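Local coordinates for protein Ves (Pseudomonas fluorescens, PDB 5V00), which is a bicupin protein of unknown biochemical function, known as HutD, that is involved in histidine utilization, at residues Arg128-Ala142 and Gly174-Glu188. Residues are numbered along the deposited sequence; the frame is centred on the assembly and turned at random.
Sequences RLQWVDGVQRFFSTA and GLLDISVTGRCCLIE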
ATOM      1  N   ARG B 128      -5.960  17.870   7.366  1.00 18.57           N
ATOM      2  CA  ARG B 128      -5.122  19.018   7.094  1.00 17.96           C
ATOM      3  C   ARG B 128      -4.290  18.698   5.888  1.00 18.46           C
ATOM      4  O   ARG B 128      -3.830  17.565   5.670  1.00 18.29           O
ATOM      5  CB  ARG B 128      -4.176  19.328   8.286  1.00 18.20           C
ATOM      6  CG  ARG B 128      -3.437  20.662   8.216  1.00 18.29           C
ATOM      7  CD  ARG B 128      -2.517  20.872   9.408  1.00 19.35           C
ATOM      8  NE  ARG B 128      -1.929  22.179   9.426  1.00 19.77           N
ATOM      9  CZ  ARG B 128      -0.935  22.583   8.678  1.00 22.41           C
ATOM     10  NH1 ARG B 128      -0.303  21.795   7.833  1.00 21.12           N
ATOM     11  NH2 ARG B 128      -0.538  23.820   8.836  1.00 21.96           N
ATOM     12  N   LEU B 129      -4.040  19.731   5.062  1.00 16.75           N
ATOM     13  CA  LEU B 129      -3.166  19.573   3.924  1.00 16.09           C
ATOM     14  C   LEU B 129      -2.347  20.840   3.725  1.00 19.66           C
ATOM     15  O   LEU B 129      -2.900  21.927   3.811  1.00 20.81           O
ATOM     16  CB  LEU B 129      -4.039  19.323   2.634  1.00 17.96           C
ATOM     17  CG  LEU B 129      -3.283  19.193   1.309  1.00 18.70           C
ATOM     18  CD1 LEU B 129      -3.931  18.175   0.355  1.00 21.31           C
ATOM     19  CD2 LEU B 129      -3.047  20.483   0.632  1.00 20.43           C
ATOM     20  N   GLN B 130      -1.049  20.712   3.444  1.00 18.29           N
ATOM     21  CA  GLN B 130      -0.205  21.868   3.161  1.00 18.39           C
ATOM     22  C   GLN B 130       0.981  21.489   2.273  1.00 19.75           C
ATOM     23  O   GLN B 130       1.742  20.578   2.589  1.00 18.67           O
ATOM     24  CB  GLN B 130       0.284  22.401   4.486  1.00 16.38           C
ATOM     25  CG  GLN B 130       1.196  23.625   4.333  1.00 18.63           C
ATOM     26  CD  GLN B 130       1.650  24.201   5.650  1.00 21.96           C
ATOM     27  OE1 GLN B 130       1.475  23.629   6.699  1.00 20.78           O
ATOM     28  NE2 GLN B 130       2.336  25.356   5.560  1.00 23.35           N
ATOM     29  N   TRP B 131       1.162  22.191   1.174  1.00 17.81           N
ATOM     30  CA  TRP B 131       2.374  22.089   0.349  1.00 18.29           C
ATOM     31  C   TRP B 131       3.475  22.945   0.968  1.00 21.64           C
ATOM     32  O   TRP B 131       3.217  24.113   1.394  1.00 20.11           O
ATOM     33  CB  TRP B 131       2.077  22.537  -1.068  1.00 17.69           C
ATOM     34  CG  TRP B 131       1.251  21.581  -1.827  1.00 17.53           C
ATOM     35  CD1 TRP B 131      -0.091  21.573  -1.971  1.00 18.58           C
ATOM     36  CD2 TRP B 131       1.743  20.490  -2.582  1.00 18.22           C
ATOM     37  NE1 TRP B 131      -0.485  20.534  -2.760  1.00 19.61           N
ATOM     38  CE2 TRP B 131       0.630  19.840  -3.141  1.00 18.87           C
ATOM     39  CE3 TRP B 131       3.011  19.943  -2.755  1.00 20.25           C
ATOM     40  CZ2 TRP B 131       0.734  18.673  -3.928  1.00 18.61           C
ATOM     41  CZ3 TRP B 131       3.136  18.803  -3.590  1.00 19.39           C
ATOM     42  CH2 TRP B 131       1.979  18.156  -4.112  1.00 18.58           C
ATOM     43  N   VAL B 132       4.680  22.372   1.063  1.00 18.72           N
ATOM     44  CA  VAL B 132       5.817  23.010   1.748  1.00 19.62           C
ATOM     45  C   VAL B 132       7.093  22.856   0.951  1.00 20.21           C
ATOM     46  O   VAL B 132       7.146  22.074  -0.038  1.00 19.97           O
ATOM     47  CB  VAL B 132       6.013  22.510   3.199  1.00 19.26           C
ATOM     48  CG1 VAL B 132       4.800  22.730   4.071  1.00 19.14           C
ATOM     49  CG2 VAL B 132       6.483  21.077   3.183  1.00 20.11           C
ATOM     50  N   ASP B 133       8.156  23.597   1.354  1.00 21.51           N
ATOM     51  CA  ASP B 133       9.436  23.433   0.716  1.00 20.92           C
ATOM     52  C   ASP B 133      10.483  23.781   1.717  1.00 21.33           C
ATOM     53  O   ASP B 133      10.188  24.308   2.800  1.00 20.72           O
ATOM     54  CB  ASP B 133       9.526  24.289  -0.526  1.00 21.91           C
ATOM     55  CG  ASP B 133      10.664  23.904  -1.489  1.00 26.20           C
ATOM     56  OD1 ASP B 133      11.414  22.909  -1.331  1.00 26.59           O
ATOM     57  OD2 ASP B 133      10.723  24.672  -2.493  1.00 32.27           O
ATOM     58  N   GLY B 134      11.717  23.471   1.412  1.00 20.19           N
ATOM     59  CA  GLY B 134      12.811  23.811   2.315  1.00 23.42           C
ATOM     60  C   GLY B 134      12.817  22.925   3.555  1.00 22.53           C
ATOM     61  O   GLY B 134      12.314  21.806   3.564  1.00 24.75           O
ATOM     62  N   VAL B 135      13.293  23.477   4.646  1.00 19.85           N
ATOM     63  CA  VAL B 135      13.409  22.741   5.896  1.00 22.88           C
ATOM     64  C   VAL B 135      12.181  23.043   6.769  1.00 25.24           C
ATOM     65  O   VAL B 135      11.817  24.189   6.980  1.00 25.54           O
ATOM     66  CB  VAL B 135      14.731  23.085   6.607  1.00 26.97           C
ATOM     67  CG1 VAL B 135      14.784  22.399   7.962  1.00 29.67           C
ATOM     68  CG2 VAL B 135      15.932  22.711   5.754  1.00 30.94           C
ATOM     69  N   GLN B 136      11.477  22.024   7.214  1.00 19.80           N
ATOM     70  CA  GLN B 136      10.242  22.191   7.991  1.00 23.74           C
ATOM     71  C   GLN B 136      10.316  21.275   9.212  1.00 21.63           C
ATOM     72  O   GLN B 136      11.002  20.203   9.232  1.00 20.74           O
ATOM     73  CB  GLN B 136       9.037  21.745   7.194  1.00 29.66           C
ATOM     74  CG  GLN B 136       9.001  22.381   5.799  1.00 33.56           C
ATOM     75  CD  GLN B 136       8.342  23.647   5.796  1.00 32.19           C
ATOM     76  OE1 GLN B 136       7.257  23.772   6.482  1.00 37.50           O
ATOM     77  NE2 GLN B 136       8.937  24.650   5.159  1.00 38.82           N
ATOM     78  N   ARG B 137       9.571  21.647  10.258  1.00 17.05           N
ATOM     79  CA  ARG B 137       9.476  20.831  11.458  1.00 18.48           C
ATOM     80  C   ARG B 137       8.121  21.091  12.071  1.00 17.97           C
ATOM     81  O   ARG B 137       7.768  22.279  12.235  1.00 17.57           O
ATOM     82  CB  ARG B 137      10.530  21.184  12.490  1.00 18.49           C
ATOM     83  CG  ARG B 137      10.513  20.272  13.688  1.00 19.82           C
ATOM     84  CD  ARG B 137      11.488  20.793  14.759  1.00 20.05           C
ATOM     85  NE  ARG B 137      11.592  19.937  15.913  1.00 19.52           N
ATOM     86  CZ  ARG B 137      12.335  20.187  16.977  1.00 19.44           C
ATOM     87  NH1 ARG B 137      13.081  21.263  16.946  1.00 20.47           N
ATOM     88  NH2 ARG B 137      12.317  19.334  18.010  1.00 21.10           N
ATOM     89  N   PHE B 138       7.362  20.056  12.328  1.00 17.17           N
ATOM     90  CA  PHE B 138       6.088  20.183  12.964  1.00 18.99           C
ATOM     91  C   PHE B 138       5.859  19.150  14.014  1.00 21.19           C
ATOM     92  O   PHE B 138       6.446  18.069  13.981  1.00 18.53           O
ATOM     93  CB  PHE B 138       4.946  20.216  11.927  1.00 19.30           C
ATOM     94  CG  PHE B 138       4.789  18.946  11.138  1.00 19.92           C
ATOM     95  CD1 PHE B 138       5.609  18.703  10.037  1.00 19.48           C
ATOM     96  CD2 PHE B 138       3.879  18.017  11.480  1.00 23.35           C
ATOM     97  CE1 PHE B 138       5.475  17.543   9.290  1.00 20.24           C
ATOM     98  CE2 PHE B 138       3.741  16.868  10.701  1.00 24.54           C
ATOM     99  CZ  PHE B 138       4.579  16.625   9.634  1.00 26.26           C
ATOM    100  N   PHE B 139       4.959  19.464  14.958  1.00 18.35           N
ATOM    101  CA  PHE B 139       4.525  18.536  16.011  1.00 17.38           C
ATOM    102  C   PHE B 139       3.059  18.260  15.753  1.00 19.90           C
ATOM    103  O   PHE B 139       2.268  19.224  15.583  1.00 18.02           O
ATOM    104  CB  PHE B 139       4.695  19.084  17.422  1.00 16.98           C
ATOM    105  CG  PHE B 139       6.110  19.473  17.733  1.00 18.10           C
ATOM    106  CD1 PHE B 139       6.673  20.624  17.187  1.00 19.71           C
ATOM    107  CD2 PHE B 139       6.842  18.733  18.580  1.00 19.85           C
ATOM    108  CE1 PHE B 139       7.986  20.976  17.429  1.00 21.26           C
ATOM    109  CE2 PHE B 139       8.210  19.098  18.880  1.00 21.57           C
ATOM    110  CZ  PHE B 139       8.750  20.224  18.297  1.00 20.11           C
ATOM    111  N   SER B 140       2.673  16.989  15.810  1.00 18.39           N
ATOM    112  CA  SER B 140       1.288  16.649  15.558  1.00 19.03           C
ATOM    113  C   SER B 140       0.814  15.442  16.328  1.00 20.26           C
ATOM    114  O   SER B 140       1.548  14.436  16.406  1.00 19.18           O
ATOM    115  CB  SER B 140       1.059  16.443  14.078  1.00 20.36           C
ATOM    116  OG  SER B 140      -0.313  16.177  13.856  1.00 20.98           O
ATOM    117  N   THR B 141      -0.453  15.508  16.827  1.00 17.50           N
ATOM    118  CA  THR B 141      -1.085  14.381  17.412  1.00 17.82           C
ATOM    119  C   THR B 141      -1.878  13.540  16.407  1.00 17.12           C
ATOM    120  O   THR B 141      -2.545  12.569  16.813  1.00 18.41           O
ATOM    121  CB  THR B 141      -2.052  14.812  18.525  1.00 19.60           C
ATOM    122  OG1 THR B 141      -3.112  15.610  17.948  1.00 19.67           O
ATOM    123  CG2 THR B 141      -1.381  15.561  19.659  1.00 20.70           C
ATOM    124  N   ALA B 142      -1.871  13.876  15.144  1.00 16.47           N
ATOM    125  CA  ALA B 142      -2.728  13.249  14.171  1.00 18.48           C
ATOM    126  C   ALA B 142      -2.415  11.747  14.091  1.00 19.70           C
ATOM    127  O   ALA B 142      -1.255  11.300  14.261  1.00 18.95           O
ATOM    128  CB  ALA B 142      -2.558  13.852  12.804  1.00 20.26           C
ATOM    129  N   GLY B 174       0.642   9.833  20.344  1.00 30.56           N
ATOM    130  CA  GLY B 174       1.227  10.881  21.175  1.00 26.95           C
ATOM    131  C   GLY B 174       1.550  12.082  20.293  1.00 24.85           C
ATOM    132  O   GLY B 174       0.940  12.252  19.219  1.00 23.91           O
ATOM    133  N   LEU B 175       2.513  12.917  20.692  1.00 23.52           N
ATOM    134  CA  LEU B 175       2.856  14.069  19.877  1.00 21.46           C
ATOM    135  C   LEU B 175       4.068  13.733  19.060  1.00 22.26           C
ATOM    136  O   LEU B 175       5.201  13.664  19.601  1.00 21.99           O
ATOM    137  CB  LEU B 175       3.162  15.293  20.758  1.00 22.40           C
ATOM    138  CG  LEU B 175       3.364  16.630  20.047  1.00 21.90           C
ATOM    139  CD1 LEU B 175       2.086  17.122  19.377  1.00 21.28           C
ATOM    140  CD2 LEU B 175       3.884  17.684  21.037  1.00 22.50           C
ATOM    141  N   LEU B 176       3.897  13.644  17.757  1.00 18.80           N
ATOM    142  CA  LEU B 176       4.978  13.304  16.858  1.00 21.82           C
ATOM    143  C   LEU B 176       5.758  14.511  16.510  1.00 21.75           C
ATOM    144  O   LEU B 176       5.173  15.539  16.270  1.00 26.67           O
ATOM    145  CB  LEU B 176       4.366  12.771  15.578  1.00 24.06           C
ATOM    146  CG  LEU B 176       4.131  11.309  15.467  1.00 35.22           C
ATOM    147  CD1 LEU B 176       3.264  11.130  14.244  1.00 43.12           C
ATOM    148  CD2 LEU B 176       5.504  10.669  15.250  1.00 43.41           C
ATOM    149  N   ASP B 177       7.088  14.451  16.450  1.00 19.36           N
ATOM    150  CA  ASP B 177       7.946  15.588  16.053  1.00 17.89           C
ATOM    151  C   ASP B 177       8.632  15.229  14.798  1.00 22.37           C
ATOM    152  O   ASP B 177       9.479  14.307  14.807  1.00 22.51           O
ATOM    153  CB  ASP B 177       9.001  15.762  17.176  1.00 20.78           C
ATOM    154  CG  ASP B 177      10.041  16.798  16.922  1.00 21.39           C
ATOM    155  OD1 ASP B 177      10.173  17.476  15.882  1.00 20.70           O
ATOM    156  OD2 ASP B 177      10.801  16.959  17.925  1.00 25.72           O
ATOM    157  N   ILE B 178       8.268  15.851  13.718  1.00 18.93           N
ATOM    158  CA  ILE B 178       8.637  15.423  12.368  1.00 20.74           C
ATOM    159  C   ILE B 178       9.348  16.576  11.667  1.00 20.94           C
ATOM    160  O   ILE B 178       8.837  17.663  11.519  1.00 19.61           O
ATOM    161  CB  ILE B 178       7.415  14.935  11.525  1.00 23.19           C
ATOM    162  CG1 ILE B 178       6.769  13.741  12.219  1.00 29.03           C
ATOM    163  CG2 ILE B 178       7.896  14.617  10.112  1.00 23.83           C
ATOM    164  CD1 ILE B 178       5.478  13.304  11.569  1.00 31.08           C
ATOM    165  N   SER B 179      10.569  16.294  11.191  1.00 18.94           N
ATOM    166  CA  SER B 179      11.276  17.215  10.336  1.00 20.44           C
ATOM    167  C   SER B 179      11.219  16.726   8.910  1.00 25.50           C
ATOM    168  O   SER B 179      11.355  15.509   8.655  1.00 23.25           O
ATOM    169  CB  SER B 179      12.745  17.302  10.772  1.00 26.43           C
ATOM    170  OG  SER B 179      12.901  17.898  12.104  1.00 28.15           O
ATOM    171  N   VAL B 180      11.068  17.645   7.958  1.00 19.97           N
ATOM    172  CA  VAL B 180      11.033  17.296   6.568  1.00 20.93           C
ATOM    173  C   VAL B 180      11.896  18.267   5.780  1.00 21.63           C
ATOM    174  O   VAL B 180      11.895  19.451   6.079  1.00 23.87           O
ATOM    175  CB  VAL B 180       9.605  17.385   5.996  1.00 23.54           C
ATOM    176  CG1 VAL B 180       9.566  16.932   4.578  1.00 24.70           C
ATOM    177  CG2 VAL B 180       8.652  16.575   6.810  1.00 27.06           C
ATOM    178  N   THR B 181      12.648  17.778   4.794  1.00 19.08           N
ATOM    179  CA  THR B 181      13.409  18.664   3.896  1.00 19.64           C
ATOM    180  C   THR B 181      13.063  18.366   2.484  1.00 20.80           C
ATOM    181  O   THR B 181      13.121  17.172   2.052  1.00 21.98           O
ATOM    182  CB  THR B 181      14.957  18.485   4.118  1.00 22.96           C
ATOM    183  OG1 THR B 181      15.277  18.842   5.484  1.00 27.65           O
ATOM    184  CG2 THR B 181      15.704  19.367   3.149  1.00 28.21           C
ATOM    185  N   GLY B 182      12.614  19.384   1.767  1.00 19.71           N
ATOM    186  CA  GLY B 182      12.279  19.335   0.330  1.00 19.90           C
ATOM    187  C   GLY B 182      10.846  19.598  -0.056  1.00 20.76           C
ATOM    188  O   GLY B 182       9.986  19.768   0.811  1.00 21.65           O
ATOM    189  N   ARG B 183      10.561  19.627  -1.339  1.00 18.82           N
ATOM    190  CA  ARG B 183       9.271  20.042  -1.813  1.00 19.50           C
ATOM    191  C   ARG B 183       8.273  18.894  -1.752  1.00 21.65           C
ATOM    192  O   ARG B 183       8.483  17.834  -2.433  1.00 19.91           O
ATOM    193  CB  ARG B 183       9.376  20.562  -3.216  1.00 21.37           C
ATOM    194  CG  ARG B 183       8.111  21.225  -3.749  1.00 25.65           C
ATOM    195  CD  ARG B 183       8.186  22.693  -3.566  1.00 30.26           C
ATOM    196  NE  ARG B 183       7.130  23.556  -4.147  1.00 28.02           N
ATOM    197  CZ  ARG B 183       5.998  23.988  -3.486  1.00 34.97           C
ATOM    198  NH1 ARG B 183       5.593  23.589  -2.226  1.00 31.91           N
ATOM    199  NH2 ARG B 183       5.180  24.822  -4.137  1.00 33.81           N
ATOM    200  N   CYS B 184       7.234  19.043  -0.983  1.00 20.19           N
ATOM    201  CA  CYS B 184       6.302  17.952  -0.734  1.00 18.51           C
ATOM    202  C   CYS B 184       4.983  18.473  -0.183  1.00 19.19           C
ATOM    203  O   CYS B 184       4.850  19.659   0.173  1.00 19.23           O
ATOM    204  CB  CYS B 184       6.936  16.973   0.261  1.00 17.16           C
ATOM    205  SG  CYS B 184       7.225  17.659   1.926  1.00 18.01           S
ATOM    206  N   CYS B 185       3.998  17.596  -0.091  1.00 16.95           N
ATOM    207  CA  CYS B 185       2.711  17.871   0.490  1.00 17.84           C
ATOM    208  C   CYS B 185       2.558  17.108   1.801  1.00 19.48           C
ATOM    209  O   CYS B 185       2.874  15.894   1.878  1.00 18.64           O
ATOM    210  CB  CYS B 185       1.563  17.514  -0.468  1.00 18.79           C
ATOM    211  SG  CYS B 185      -0.071  18.050   0.106  1.00 17.68           S
ATOM    212  N   LEU B 186       2.200  17.810   2.836  1.00 15.89           N
ATOM    213  CA  LEU B 186       1.975  17.274   4.185  1.00 17.14           C
ATOM    214  C   LEU B 186       0.488  17.091   4.421  1.00 18.31           C
ATOM    215  O   LEU B 186      -0.269  18.064   4.352  1.00 19.07           O
ATOM    216  CB  LEU B 186       2.521  18.214   5.282  1.00 16.91           C
ATOM    217  CG  LEU B 186       3.999  18.560   5.188  1.00 18.65           C
ATOM    218  CD1 LEU B 186       4.334  19.527   6.286  1.00 22.30           C
ATOM    219  CD2 LEU B 186       4.929  17.354   5.146  1.00 19.97           C
ATOM    220  N   ILE B 187       0.011  15.873   4.679  1.00 16.08           N
ATOM    221  CA  ILE B 187      -1.382  15.620   4.989  1.00 17.03           C
ATOM    222  C   ILE B 187      -1.510  14.944   6.346  1.00 19.59           C
ATOM    223  O   ILE B 187      -0.724  14.025   6.662  1.00 18.04           O
ATOM    224  CB  ILE B 187      -2.061  14.794   3.902  1.00 17.37           C
ATOM    225  CG1 ILE B 187      -2.044  15.583   2.572  1.00 20.26           C
ATOM    226  CG2 ILE B 187      -3.429  14.318   4.265  1.00 19.30           C
ATOM    227  CD1 ILE B 187      -2.482  14.807   1.383  1.00 22.95           C
ATOM    228  N   GLU B 188      -2.477  15.335   7.133  1.00 17.21           N
ATOM    229  CA  GLU B 188      -2.714  14.761   8.397  1.00 15.88           C
ATOM    230  C   GLU B 188      -4.213  14.391   8.525  1.00 20.54           C
ATOM    231  O   GLU B 188      -5.103  15.187   8.191  1.00 21.68           O
ATOM    232  CB  GLU B 188      -2.358  15.683   9.521  1.00 18.24           C
ATOM    233  CG  GLU B 188      -0.898  16.047   9.565  1.00 19.03           C
ATOM    234  CD  GLU B 188      -0.526  17.010  10.740  1.00 21.29           C
ATOM    235  OE1 GLU B 188      -1.260  17.168  11.706  1.00 26.61           O
ATOM    236  OE2 GLU B 188       0.496  17.559  10.643  1.00 34.57           O
TER
HETATM  237  O   HOH W   1      -0.598  19.012   7.106  1.00 19.85           O
HETATM  238  O   HOH W   2       4.544  25.771  -0.934  1.00 44.86           O
HETATM  239  O   HOH W   3       9.944  20.498   3.597  1.00 31.75           O
HETATM  240  O   HOH W   4      -2.040  11.267  19.300  1.00 26.33           O
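In the C-terminal cupin half of this bicupin, residues 128-142 and 174-188 pair antiparallel over most of their length, first through strands 128-132 and 184-188 and then, after both segments bend over at Asp133-Gly134 and Gly182-Arg183, through strands 135-140 and 176-181. The doubled ribbon folds back on itself, so one pair lies in each of two facing sheets, and Val132, Phe138, Ile178, Val180 and Leu186 meet between them. Phe138 carries much of this packing: with CG wedged between its backbone N and carbonyl carbon (chi1 65°), the ring lies over Ile178, whose CB is 4.1 Å from the ring centroid, while Leu186 CD1 arrives from the facing sheet at 3.8 Å from Phe138 CE1. Val180 CG2 meets the edge of the same ring.

On the other face of the first pair, toward strand 113-120, the Cys185 side chain lies over one face of the Trp131 indole. Its CB sits 3.4 Å from the centroid of the six-membered ring of Trp131, almost exactly on the normal, and its SG stands over the five-membered ring, also touching Leu129 CG. The indole NE1 is hydrogen-bonded to Thr71 OG1. A leucine in place of Trp131 would probably leave Cys185 without its aromatic cover and Thr71 without its indole partner. At the bend, Val132 O accepts from Cys184 N and, on the opposite face of its carbonyl plane, from Arg183 NH1 at 3.1 Å.

On the outer face of the second pair, the extended Arg137 grips Asp177 side-on, NE to OD1 and NH2 to OD2, with nearly straight bonds and the two planes 13° apart. Between the sheets, Ser140 OG accepts from Ala142 N in an ST turn and donates to Glu188 OE1 at 2.5 Å, from above the carboxylate plane.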